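PDB 6MLT: hemolysin-related protein from Vibrio cholerae serotype O1, which is a secreted biofilm matrix protein that binds calcium and sodium ions and probably recognises carbohydrate through a beta-prism lectin domain, consistent with a role in biofilm adhesion. Local coordinates for residues V311-H316 against I347-V352; A319-A324 against G342-I347; D327-N332 against Q424-V429; N335-S340 against M410-K415; L371-T376 against V383-K388. All blocks are in the same frame, centred on the assembly; numbering follows the deposited sequence.

Overall arrangement
All five contacts lie in the beta-prism, whose three four-stranded antiparallel sheets share a core. Contact 1 closes a loop from 311-316 to 347-352, joining the end of strand 309-312, at the edge of the first sheet (with 405-413 and 428-435), to the turn after strand 343-348 of the second (with 317-322, 326-330 and 336-338). Contact 2 lies within that loop and pairs two strands of the second sheet. Segments 327-332 and 335-340 open contacts 3 and 4, which cross contacts 1 and 2 and close late, at 424-429 and 410-415, contact 4 within contact 3; both pack second sheet against first. Contact 5, the third sheet's hairpin, begins after contact 1 closes and falls inside contacts 3 and 4.

Contact 1 (V311-H316 against I347-V352); sequences VLAENH and IDTSKV
His-316 holds its imidazole between its own backbone N and carbonyl carbon (chi1 48°), while Asp-348 extends CG anti to its backbone N (chi1 -178°), and the two side chains end up side by side, pointing the same way. They meet in the beta-prism where the chain leaves strand 309-312 of the first sheet and passes the turn that follows strand 343-348 of the second. The ring and carboxylate planes are 26° apart, and ND1 of His-316 gives a weak hydrogen bond to OD1 of Asp-348 at 3.3 Å. The same OD1 is held from within its own turn: the Ser-350 hydroxyl OG donates to it at 2.7 Å on the syn side, somewhat out of the carboxylate plane, and the backbone N of Ser-350 adds a weak bond at 3.1 Å. One firm and two weak donors converge on OD1, which probably limits the rotation of the carboxylate and may favour its charged form. A backbone bond also joins the segments, from Thr-349 N to His-316 O at 3.1 Å, with the donor above the carbonyl plane. Thr-349 is buried, and its side chain also touches Leu-318 and Leu-407, one from each of the two sheets. The methyl CB of Ala-313 packs against both branches of Thr-349, 3.6 Å from OG1 and 4.0 Å from CG2.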
# COMPACT_ATOMS: atom_id res chain seq x y z
N VAL A 311 -13.40 24.99 12.75
CA VAL A 311 -12.12 24.43 13.16
C VAL A 311 -12.32 22.94 13.33
O VAL A 311 -13.02 22.49 14.25
CB VAL A 311 -11.61 25.06 14.47
CG1 VAL A 311 -10.32 24.38 14.92
CG2 VAL A 311 -11.39 26.55 14.29
N LEU A 312 -11.70 22.16 12.45
CA LEU A 312 -11.77 20.71 12.51
C LEU A 312 -10.51 20.17 13.19
O LEU A 312 -9.41 20.66 12.95
CB LEU A 312 -11.91 20.10 11.11
CG LEU A 312 -13.17 20.50 10.33
CD1 LEU A 312 -13.12 19.93 8.92
CD2 LEU A 312 -14.44 20.06 11.04
N ALA A 313 -10.69 19.16 14.03
CA ALA A 313 -9.56 18.56 14.72
C ALA A 313 -8.67 17.82 13.74
O ALA A 313 -9.15 17.13 12.84
CB ALA A 313 -10.06 17.61 15.81
N GLU A 314 -7.36 17.99 13.89
CA GLU A 314 -6.37 17.26 13.12
C GLU A 314 -5.67 16.26 14.03
O GLU A 314 -5.28 16.61 15.16
CB GLU A 314 -5.34 18.20 12.50
CG GLU A 314 -5.86 18.96 11.30
CD GLU A 314 -4.87 20.00 10.81
OE1 GLU A 314 -3.74 20.04 11.33
OE2 GLU A 314 -5.23 20.78 9.90
N ASN A 315 -5.49 15.03 13.55
CA ASN A 315 -4.96 13.95 14.37
C ASN A 315 -5.73 13.86 15.68
O ASN A 315 -5.15 13.66 16.75
CB ASN A 315 -3.46 14.16 14.63
CG ASN A 315 -2.67 14.38 13.36
OD1 ASN A 315 -2.92 13.74 12.34
ND2 ASN A 315 -1.72 15.31 13.41
N HIS A 316 -7.05 13.98 15.57
CA HIS A 316 -7.97 14.03 16.71
C HIS A 316 -7.41 14.88 17.85
O HIS A 316 -7.42 14.50 19.02
CB HIS A 316 -8.35 12.63 17.19
CG HIS A 316 -7.18 11.71 17.38
ND1 HIS A 316 -6.41 11.71 18.52
CD2 HIS A 316 -6.66 10.75 16.58
CE1 HIS A 316 -5.46 10.80 18.41
NE2 HIS A 316 -5.59 10.20 17.24
N ILE A 347 -6.29 19.27 23.33
CA ILE A 347 -7.38 18.40 23.73
C ILE A 347 -7.40 17.22 22.77
O ILE A 347 -7.40 17.43 21.55
CB ILE A 347 -8.74 19.12 23.70
CG1 ILE A 347 -8.65 20.47 24.43
CG2 ILE A 347 -9.81 18.24 24.31
CD1 ILE A 347 -8.35 20.36 25.92
N ASP A 348 -7.42 16.01 23.31
CA ASP A 348 -7.61 14.80 22.51
C ASP A 348 -9.11 14.65 22.27
O ASP A 348 -9.84 14.14 23.12
CB ASP A 348 -7.02 13.59 23.21
CG ASP A 348 -7.16 12.31 22.41
OD1 ASP A 348 -7.91 12.30 21.41
OD2 ASP A 348 -6.50 11.32 22.78
N THR A 349 -9.58 15.09 21.11
CA THR A 349 -11.02 15.14 20.84
C THR A 349 -11.65 13.75 20.79
O THR A 349 -12.86 13.63 21.04
CB THR A 349 -11.28 15.88 19.54
OG1 THR A 349 -10.51 15.29 18.48
CG2 THR A 349 -10.90 17.35 19.68
N SER A 350 -10.88 12.71 20.47
CA SER A 350 -11.43 11.36 20.41
C SER A 350 -11.81 10.82 21.79
O SER A 350 -12.53 9.82 21.86
CB SER A 350 -10.45 10.41 19.72
OG SER A 350 -9.31 10.14 20.53
N LYS A 351 -11.35 11.46 22.87
CA LYS A 351 -11.67 11.04 24.22
C LYS A 351 -12.77 11.87 24.87
O LYS A 351 -13.26 11.49 25.94
CB LYS A 351 -10.42 11.10 25.10
N VAL A 352 -13.18 12.98 24.25
CA VAL A 352 -14.16 13.87 24.86
C VAL A 352 -15.54 13.24 24.83
O VAL A 352 -16.02 12.79 23.78
CB VAL A 352 -14.15 15.23 24.15
CG1 VAL A 352 -15.26 16.13 24.70
CG2 VAL A 352 -12.80 15.91 24.31

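Contact 2 (A319-A324 against G342-I347); sequences AIRSGA and GSLSTI
The carbonyl groups of Ser-343 and Ser-322 are approached differently: Ser-322 N lies in the plane of the first (3.0 Å from Ser-343 O), Ser-343 N above the plane of the second (3.0 Å from Ser-322 O). These bonds close one hydrogen-bonded pair of an antiparallel strand pair in the second beta-prism sheet; Ile-320 and Ser-345 make the next, with Ile-320 N to Ser-345 O at 2.9 Å and Ser-345 N to Ile-320 O at 2.8 Å. One face of the sheet carries Ala-319, Arg-321 and Leu-344, and there Leu-344 CD1 touches Ala-319 CB. The alkyl part of Arg-321 runs past the backbone of Gly-342 and Ser-343, with CD 3.5 Å from Gly-342 O; its NH1 is hydrogen-bonded to the carbonyl oxygens of Gly-339 and Gly-341. On the other face, towards the third sheet, the end of Ile-320 lies against Ile-347, CD1 to CG1 at 3.5 Å. Ser-322 and Ser-345 flank a water there, each OG 2.8 Å from it. Ser-343 O accepts both a backbone N-H and this water, which thus ties hydroxyls of both strands to a strand carbonyl, a polar patch beside Val-385 of the third sheet.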
# COMPACT_ATOMS: atom_id res chain seq x y z
N ALA A 319 -6.00 22.55 19.35
CA ALA A 319 -5.13 23.44 20.12
C ALA A 319 -5.96 24.58 20.70
O ALA A 319 -6.85 25.10 20.04
CB ALA A 319 -4.02 24.00 19.24
N ILE A 320 -5.65 24.95 21.94
CA ILE A 320 -6.38 26.01 22.63
C ILE A 320 -5.39 26.88 23.38
O ILE A 320 -4.55 26.36 24.13
CB ILE A 320 -7.42 25.44 23.62
CG1 ILE A 320 -8.41 24.53 22.88
CG2 ILE A 320 -8.14 26.59 24.34
CD1 ILE A 320 -9.43 23.86 23.81
N ARG A 321 -5.48 28.19 23.20
CA ARG A 321 -4.75 29.13 24.03
C ARG A 321 -5.72 29.79 24.99
O ARG A 321 -6.80 30.25 24.59
CB ARG A 321 -4.01 30.18 23.19
CG ARG A 321 -2.58 29.76 22.83
CD ARG A 321 -1.74 30.91 22.25
NE ARG A 321 -2.01 31.15 20.83
CZ ARG A 321 -2.84 32.08 20.35
NH1 ARG A 321 -3.51 32.87 21.16
NH2 ARG A 321 -3.00 32.20 19.03
N SER A 322 -5.36 29.80 26.27
CA SER A 322 -6.27 30.29 27.29
C SER A 322 -5.46 30.74 28.49
O SER A 322 -4.37 30.24 28.75
CB SER A 322 -7.27 29.20 27.70
OG SER A 322 -6.60 28.11 28.32
N GLY A 323 -6.02 31.72 29.21
CA GLY A 323 -5.49 32.14 30.49
C GLY A 323 -6.62 32.27 31.48
O GLY A 323 -7.17 31.26 31.93
N ALA A 324 -7.00 33.51 31.80
CA ALA A 324 -8.21 33.73 32.57
C ALA A 324 -9.45 33.31 31.78
O ALA A 324 -10.45 32.88 32.37
CB ALA A 324 -8.32 35.21 32.97
N GLY A 342 -2.78 34.03 26.06
CA GLY A 342 -3.02 32.73 26.65
C GLY A 342 -1.86 31.77 26.45
O GLY A 342 -1.02 31.93 25.56
N SER A 343 -1.82 30.74 27.30
CA SER A 343 -0.87 29.65 27.15
C SER A 343 -1.52 28.50 26.39
O SER A 343 -2.75 28.41 26.29
CB SER A 343 -0.34 29.18 28.52
OG SER A 343 -1.39 28.85 29.41
N LEU A 344 -0.68 27.65 25.82
CA LEU A 344 -1.12 26.64 24.87
C LEU A 344 -1.40 25.31 25.56
O LEU A 344 -0.62 24.84 26.39
CB LEU A 344 -0.05 26.44 23.80
CG LEU A 344 -0.32 25.37 22.75
CD1 LEU A 344 -1.51 25.78 21.88
CD2 LEU A 344 0.92 25.12 21.89
N SER A 345 -2.53 24.70 25.20
CA SER A 345 -2.81 23.33 25.60
C SER A 345 -3.45 22.61 24.42
O SER A 345 -3.78 23.22 23.40
CB SER A 345 -3.71 23.27 26.85
OG SER A 345 -5.00 23.77 26.58
N THR A 346 -3.58 21.29 24.56
CA THR A 346 -4.20 20.47 23.53
C THR A 346 -5.31 19.64 24.16
O THR A 346 -5.29 19.35 25.36
CB THR A 346 -3.18 19.56 22.83
OG1 THR A 346 -2.56 18.70 23.79
CG2 THR A 346 -2.11 20.39 22.14
N ILE A 347 -6.29 19.27 23.33
CA ILE A 347 -7.38 18.40 23.73
C ILE A 347 -7.40 17.22 22.77
O ILE A 347 -7.40 17.43 21.55
CB ILE A 347 -8.74 19.12 23.70
CG1 ILE A 347 -8.65 20.47 24.43
CG2 ILE A 347 -9.81 18.24 24.31
CD1 ILE A 347 -8.35 20.36 25.92
O HOH W 1 -4.77 26.47 27.05

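Contact 3 (D327-N332 against Q424-V429); sequences DAIGAN and QQVNAV
Two classic beta bulges frame this buried contact between sheets of the beta-prism: Asp-327 and Ala-328 both face Arg-321 in the second sheet, and Asn-427 and Ala-428 both face Trp-413 in the first. The side-chain packing between them centres on Ile-329 and two valines. Ile-329 keeps CG1 anti to its carbonyl carbon (chi1 -61°), with the chain extended beyond it, and this carries CD1 against two valines. Ile-329 CD1 lies 4.0 Å from Val-426 CG2 and 4.1 Å from Val-429 CG1; the isoleucine side chain crosses both valines at about a right angle. The CG2 methyl of Val-426 also rests on the backbone at the bulge, 3.9 Å from Ala-328 N. Nearer the start of the strand the backbones themselves come close: Gln-425 CA sends a CA-H...O contact to Asp-327 O at 3.5 Å, and Asp-327 OD1 stands 4.0 Å from Gln-425 CB. Met-410 of the first sheet and Met-373 of the third also touch Ile-329, while Val-370 of the third touches both valines. Apolar side chains from all three sheets, Ile-329 among those of the second, meet in the shared core characteristic of the beta-prism fold.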
# COMPACT_ATOMS: atom_id res chain seq x y z
N ASP A 327 -8.96 32.16 24.78
CA ASP A 327 -8.46 33.19 23.88
C ASP A 327 -8.46 32.79 22.42
O ASP A 327 -8.78 33.62 21.56
CB ASP A 327 -7.05 33.60 24.31
CG ASP A 327 -7.03 34.19 25.70
OD1 ASP A 327 -7.78 35.16 25.93
OD2 ASP A 327 -6.32 33.64 26.56
N ALA A 328 -8.11 31.54 22.10
CA ALA A 328 -8.06 31.14 20.71
C ALA A 328 -8.16 29.63 20.61
O ALA A 328 -7.76 28.90 21.52
CB ALA A 328 -6.78 31.63 20.02
N ILE A 329 -8.70 29.17 19.48
CA ILE A 329 -8.89 27.75 19.22
C ILE A 329 -8.46 27.48 17.78
O ILE A 329 -8.80 28.25 16.88
CB ILE A 329 -10.35 27.31 19.44
CG1 ILE A 329 -10.76 27.55 20.89
CG2 ILE A 329 -10.53 25.84 19.07
CD1 ILE A 329 -12.26 27.39 21.12
N GLY A 330 -7.73 26.39 17.57
CA GLY A 330 -7.32 26.04 16.22
C GLY A 330 -7.01 24.56 16.13
O GLY A 330 -6.97 23.85 17.13
N ALA A 331 -6.81 24.10 14.89
CA ALA A 331 -6.39 22.71 14.70
C ALA A 331 -4.98 22.50 15.22
O ALA A 331 -4.65 21.41 15.70
CB ALA A 331 -6.48 22.33 13.22
N ASN A 332 -4.15 23.53 15.15
CA ASN A 332 -2.80 23.50 15.69
C ASN A 332 -2.42 24.91 16.09
O ASN A 332 -3.16 25.87 15.85
CB ASN A 332 -1.81 22.93 14.66
CG ASN A 332 -1.86 23.67 13.35
OD1 ASN A 332 -1.48 24.84 13.27
ND2 ASN A 332 -2.34 22.99 12.31
N GLN A 424 -8.38 40.21 22.22
CA GLN A 424 -9.41 39.44 21.55
C GLN A 424 -9.49 38.05 22.17
O GLN A 424 -8.51 37.53 22.70
CB GLN A 424 -9.12 39.37 20.05
CG GLN A 424 -9.26 40.71 19.34
CD GLN A 424 -8.75 40.70 17.91
OE1 GLN A 424 -8.60 39.64 17.30
NE2 GLN A 424 -8.47 41.88 17.37
N GLN A 425 -10.68 37.45 22.12
CA GLN A 425 -10.87 36.13 22.72
C GLN A 425 -11.95 35.38 21.94
O GLN A 425 -12.51 35.90 20.97
CB GLN A 425 -11.25 36.23 24.20
CG GLN A 425 -12.62 36.85 24.47
CD GLN A 425 -13.14 36.49 25.85
OE1 GLN A 425 -13.60 35.37 26.09
NE2 GLN A 425 -13.05 37.43 26.78
N VAL A 426 -12.22 34.15 22.36
CA VAL A 426 -13.33 33.38 21.81
C VAL A 426 -14.62 33.89 22.44
O VAL A 426 -14.80 33.82 23.67
CB VAL A 426 -13.14 31.88 22.06
CG1 VAL A 426 -14.36 31.11 21.63
CG2 VAL A 426 -11.91 31.39 21.31
N ASN A 427 -15.54 34.38 21.61
CA ASN A 427 -16.78 34.94 22.10
C ASN A 427 -17.96 33.98 22.02
O ASN A 427 -18.92 34.13 22.79
CB ASN A 427 -17.11 36.23 21.34
CG ASN A 427 -16.03 37.29 21.51
OD1 ASN A 427 -15.22 37.52 20.61
ND2 ASN A 427 -16.00 37.92 22.68
N ALA A 428 -17.91 32.99 21.12
CA ALA A 428 -18.92 31.95 21.09
C ALA A 428 -18.30 30.68 20.53
O ALA A 428 -17.32 30.73 19.77
CB ALA A 428 -20.14 32.35 20.25
N VAL A 429 -18.89 29.54 20.89
CA VAL A 429 -18.43 28.24 20.40
C VAL A 429 -19.63 27.35 20.11
O VAL A 429 -20.72 27.51 20.65
CB VAL A 429 -17.49 27.53 21.40
CG1 VAL A 429 -16.22 28.30 21.57
CG2 VAL A 429 -18.19 27.32 22.74

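Contact 4 (N335-S340 against M410-K415); sequences NMIGGS and MNVWSK
Ile-337, Val-412 and Ser-414 carry most of this contact, in which edge strand 336-338 of the second beta-prism sheet faces strand 405-413 of the first. Ile-337 and Val-412 cross at a slant. The touching branches are CG2 of Ile-337 and CG1 of Val-412, 3.9 Å apart; the same valine methyl is 4.0 Å from Ile-337 CB, so it sits against the branch point of the isoleucine. Each of the two methyls is anti to its own backbone N (chi1 -179° for Val-412), while CG1 of Ile-337 turns off beside its backbone N and reaches Val-311 in strand 309-312. That strand is an outer strand of the first sheet, so Ile-337 touches two of its neighbouring strands. Two residues beyond Val-412, Ser-414 also points across, and its CB lies 4.5 Å from Ile-337 CG2. Its OG is hydrogen-bonded to the carbonyl O of Gln-425, in the loop leading into strand 428-435. At Gly-338 the Ser-414 side chain lies directly against the main chain of the second sheet. Ser-414 CB is 3.9 Å from Gly-338 CA, and its OG comes still closer to the same CA, at 3.5 Å.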
# COMPACT_ATOMS: atom_id res chain seq x y z
N ASN A 335 -2.56 27.89 13.31
CA ASN A 335 -3.80 28.31 12.64
C ASN A 335 -4.90 28.39 13.69
O ASN A 335 -5.76 27.50 13.77
CB ASN A 335 -4.17 27.34 11.51
CG ASN A 335 -3.04 27.13 10.52
OD1 ASN A 335 -2.86 27.91 9.59
ND2 ASN A 335 -2.26 26.07 10.73
N MET A 336 -4.89 29.46 14.48
CA MET A 336 -5.79 29.59 15.61
C MET A 336 -6.71 30.78 15.44
O MET A 336 -6.28 31.87 15.03
CB MET A 336 -5.00 29.71 16.92
CG MET A 336 -4.19 28.46 17.21
SD MET A 336 -3.54 28.46 18.86
CE MET A 336 -4.98 27.96 19.80
N ILE A 337 -7.98 30.58 15.78
CA ILE A 337 -9.01 31.61 15.70
C ILE A 337 -9.14 32.24 17.08
O ILE A 337 -9.50 31.55 18.04
CB ILE A 337 -10.35 31.02 15.24
CG1 ILE A 337 -10.15 30.17 13.99
CG2 ILE A 337 -11.37 32.12 15.02
CD1 ILE A 337 -9.40 30.87 12.87
N GLY A 338 -8.87 33.53 17.18
CA GLY A 338 -9.00 34.25 18.42
C GLY A 338 -7.85 35.21 18.61
O GLY A 338 -7.08 35.49 17.69
N GLY A 339 -7.72 35.70 19.83
CA GLY A 339 -6.69 36.65 20.18
C GLY A 339 -5.32 35.99 20.25
O GLY A 339 -5.13 34.81 19.98
N SER A 340 -4.34 36.81 20.62
CA SER A 340 -2.94 36.40 20.60
C SER A 340 -2.42 35.92 21.95
O SER A 340 -1.28 35.44 22.02
CB SER A 340 -2.06 37.56 20.11
OG SER A 340 -2.28 38.71 20.90
N MET A 410 -15.04 22.35 16.01
CA MET A 410 -15.84 23.41 16.60
C MET A 410 -16.02 24.54 15.58
O MET A 410 -15.14 24.78 14.75
CB MET A 410 -15.20 23.98 17.87
CG MET A 410 -14.94 22.97 18.98
SD MET A 410 -14.07 23.70 20.39
CE MET A 410 -15.21 24.98 20.89
N ASN A 411 -17.16 25.22 15.66
CA ASN A 411 -17.29 26.55 15.08
C ASN A 411 -16.91 27.56 16.15
O ASN A 411 -17.29 27.42 17.32
CB ASN A 411 -18.71 26.80 14.57
CG ASN A 411 -19.04 25.99 13.33
OD1 ASN A 411 -18.18 25.75 12.49
ND2 ASN A 411 -20.29 25.56 13.22
N VAL A 412 -16.13 28.57 15.76
CA VAL A 412 -15.54 29.52 16.69
C VAL A 412 -15.86 30.93 16.21
O VAL A 412 -15.67 31.25 15.04
CB VAL A 412 -14.02 29.32 16.81
CG1 VAL A 412 -13.40 30.30 17.80
CG2 VAL A 412 -13.70 27.87 17.21
N TRP A 413 -16.37 31.76 17.12
CA TRP A 413 -16.63 33.17 16.87
C TRP A 413 -15.66 33.99 17.71
O TRP A 413 -15.58 33.79 18.93
CB TRP A 413 -18.06 33.56 17.25
CG TRP A 413 -19.17 33.04 16.37
CD1 TRP A 413 -19.92 33.77 15.49
CD2 TRP A 413 -19.68 31.71 16.32
NE1 TRP A 413 -20.86 32.97 14.89
CE2 TRP A 413 -20.74 31.70 15.39
CE3 TRP A 413 -19.36 30.52 16.98
CZ2 TRP A 413 -21.46 30.54 15.09
CZ3 TRP A 413 -20.07 29.38 16.69
CH2 TRP A 413 -21.11 29.40 15.75
N SER A 414 -14.96 34.93 17.07
CA SER A 414 -14.10 35.86 17.79
C SER A 414 -14.25 37.24 17.19
O SER A 414 -13.98 37.44 16.00
CB SER A 414 -12.63 35.43 17.74
OG SER A 414 -11.81 36.35 18.46
N LYS A 415 -14.67 38.20 18.00
CA LYS A 415 -14.82 39.58 17.56
C LYS A 415 -13.47 40.29 17.49
O LYS A 415 -12.65 40.16 18.40
CB LYS A 415 -15.75 40.33 18.51
CG LYS A 415 -16.02 41.77 18.10
CD LYS A 415 -16.95 42.46 19.10
CE LYS A 415 -17.14 43.93 18.78
NZ LYS A 415 -18.17 44.55 19.66

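Contact 5 (L371-T376 against V383-K388); sequences LEMSFT and VTVGSK
Met-373 and Val-385 form the apolar centre, both on the face turned towards the second sheet. Val-385 CG2 lies 3.8 Å from Met-373 CB, and the bend of the methionine at chi3 (-63°) brings its CE methyl back to within 4.0 Å of the same CG2. Phe-375 stands beside them and presents the edge of its ring: Val-383 O lies in the ring plane, 3.4 Å from CD1, and Val-385 CG2 also approaches at the edge. Ile-320 of the second sheet touches Met-373, Phe-375 and Val-385, and Ile-347 adds to the cover over Phe-375 and Val-383. The backbone beneath is a beta hairpin of the third beta-prism sheet, its strand segments antiparallel, with 172° between their directions. Met-373 with Val-385 and Phe-375 with Val-383 are its hydrogen-bonded pairs, the shortest bond running from Phe-375 N to Val-383 O (2.7 Å). On the reverse face Ser-374 meets Thr-384, hydroxyl OG to methyl CG2. On its other side the strand pairs with 352-359, with a classic bulge where Leu-371 and Glu-372 both face Thr-358. Past Gly-386 the chain turns, and Ser-387 N bonds to Leu-371 O at 3.0 Å. Glu-372, with CG anti to its backbone N (chi1 -173°), reaches along this turn and accepts the N-H of Lys-388 on OE1 at 2.8 Å, from above the carboxylate plane. The aliphatic part of Lys-388 lies over the same carboxylate, CG 3.3 Å from OE1 of Glu-372, while its NZ is hydrogen-bonded to Thr-396 OG1.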
# COMPACT_ATOMS: atom_id res chain seq x y z
N LEU A 371 -15.64 32.11 28.84
CA LEU A 371 -14.74 32.25 29.98
C LEU A 371 -14.04 30.95 30.30
O LEU A 371 -12.86 30.96 30.68
CB LEU A 371 -15.53 32.74 31.21
CG LEU A 371 -16.42 33.95 30.96
CD1 LEU A 371 -17.25 34.26 32.20
CD2 LEU A 371 -15.60 35.17 30.55
N GLU A 372 -14.73 29.82 30.15
CA GLU A 372 -14.14 28.54 30.49
C GLU A 372 -14.82 27.43 29.71
O GLU A 372 -16.02 27.50 29.40
CB GLU A 372 -14.26 28.25 32.00
CG GLU A 372 -13.50 26.99 32.44
CD GLU A 372 -13.96 26.46 33.78
OE1 GLU A 372 -13.57 27.04 34.81
OE2 GLU A 372 -14.70 25.46 33.78
N MET A 373 -14.04 26.41 29.37
CA MET A 373 -14.57 25.15 28.88
C MET A 373 -13.94 24.03 29.69
O MET A 373 -12.73 24.05 29.95
CB MET A 373 -14.29 24.96 27.39
CG MET A 373 -14.96 26.00 26.51
SD MET A 373 -14.82 25.59 24.76
CE MET A 373 -13.05 25.67 24.52
N SER A 374 -14.76 23.08 30.12
CA SER A 374 -14.29 21.92 30.87
C SER A 374 -14.68 20.66 30.11
O SER A 374 -15.87 20.37 29.96
CB SER A 374 -14.87 21.92 32.29
OG SER A 374 -14.35 20.85 33.03
N PHE A 375 -13.68 19.94 29.62
CA PHE A 375 -13.89 18.71 28.87
C PHE A 375 -13.88 17.51 29.82
O PHE A 375 -12.91 17.32 30.55
CB PHE A 375 -12.80 18.52 27.81
CG PHE A 375 -12.72 19.63 26.80
CD1 PHE A 375 -11.93 20.75 27.02
CD2 PHE A 375 -13.42 19.54 25.61
CE1 PHE A 375 -11.85 21.77 26.07
CE2 PHE A 375 -13.34 20.55 24.66
CZ PHE A 375 -12.56 21.66 24.89
N THR A 376 -14.94 16.72 29.79
CA THR A 376 -14.97 15.43 30.48
C THR A 376 -14.55 14.35 29.49
O THR A 376 -15.14 14.23 28.41
CB THR A 376 -16.36 15.13 31.05
OG1 THR A 376 -16.71 16.13 32.01
CG2 THR A 376 -16.39 13.76 31.73
N VAL A 383 -10.43 18.16 31.68
CA VAL A 383 -9.44 19.07 31.11
C VAL A 383 -10.11 20.42 30.96
O VAL A 383 -11.14 20.53 30.29
CB VAL A 383 -8.91 18.56 29.76
CG1 VAL A 383 -7.89 19.54 29.18
CG2 VAL A 383 -8.32 17.18 29.90
N THR A 384 -9.54 21.45 31.58
CA THR A 384 -10.16 22.76 31.60
C THR A 384 -9.27 23.80 30.93
O THR A 384 -8.04 23.71 30.98
CB THR A 384 -10.47 23.21 33.03
OG1 THR A 384 -9.25 23.44 33.73
CG2 THR A 384 -11.29 22.13 33.76
N VAL A 385 -9.92 24.77 30.29
CA VAL A 385 -9.26 25.93 29.72
C VAL A 385 -10.07 27.16 30.13
O VAL A 385 -11.30 27.13 30.12
CB VAL A 385 -9.14 25.83 28.19
CG1 VAL A 385 -8.17 24.72 27.80
CG2 VAL A 385 -10.50 25.59 27.55
N GLY A 386 -9.37 28.22 30.51
CA GLY A 386 -10.02 29.38 31.07
C GLY A 386 -10.40 29.13 32.52
O GLY A 386 -9.95 28.17 33.16
N SER A 387 -11.27 30.00 33.03
CA SER A 387 -11.63 29.95 34.44
C SER A 387 -13.02 30.54 34.67
O SER A 387 -13.31 31.64 34.19
CB SER A 387 -10.62 30.70 35.29
OG SER A 387 -11.02 30.69 36.66
N LYS A 388 -13.84 29.81 35.42
CA LYS A 388 -15.14 30.33 35.84
C LYS A 388 -14.99 31.55 36.73
O LYS A 388 -15.91 32.38 36.83
CB LYS A 388 -15.92 29.25 36.60
CG LYS A 388 -16.54 28.19 35.72
CD LYS A 388 -17.17 27.08 36.55
CE LYS A 388 -18.58 26.72 36.07
NZ LYS A 388 -19.63 27.60 36.67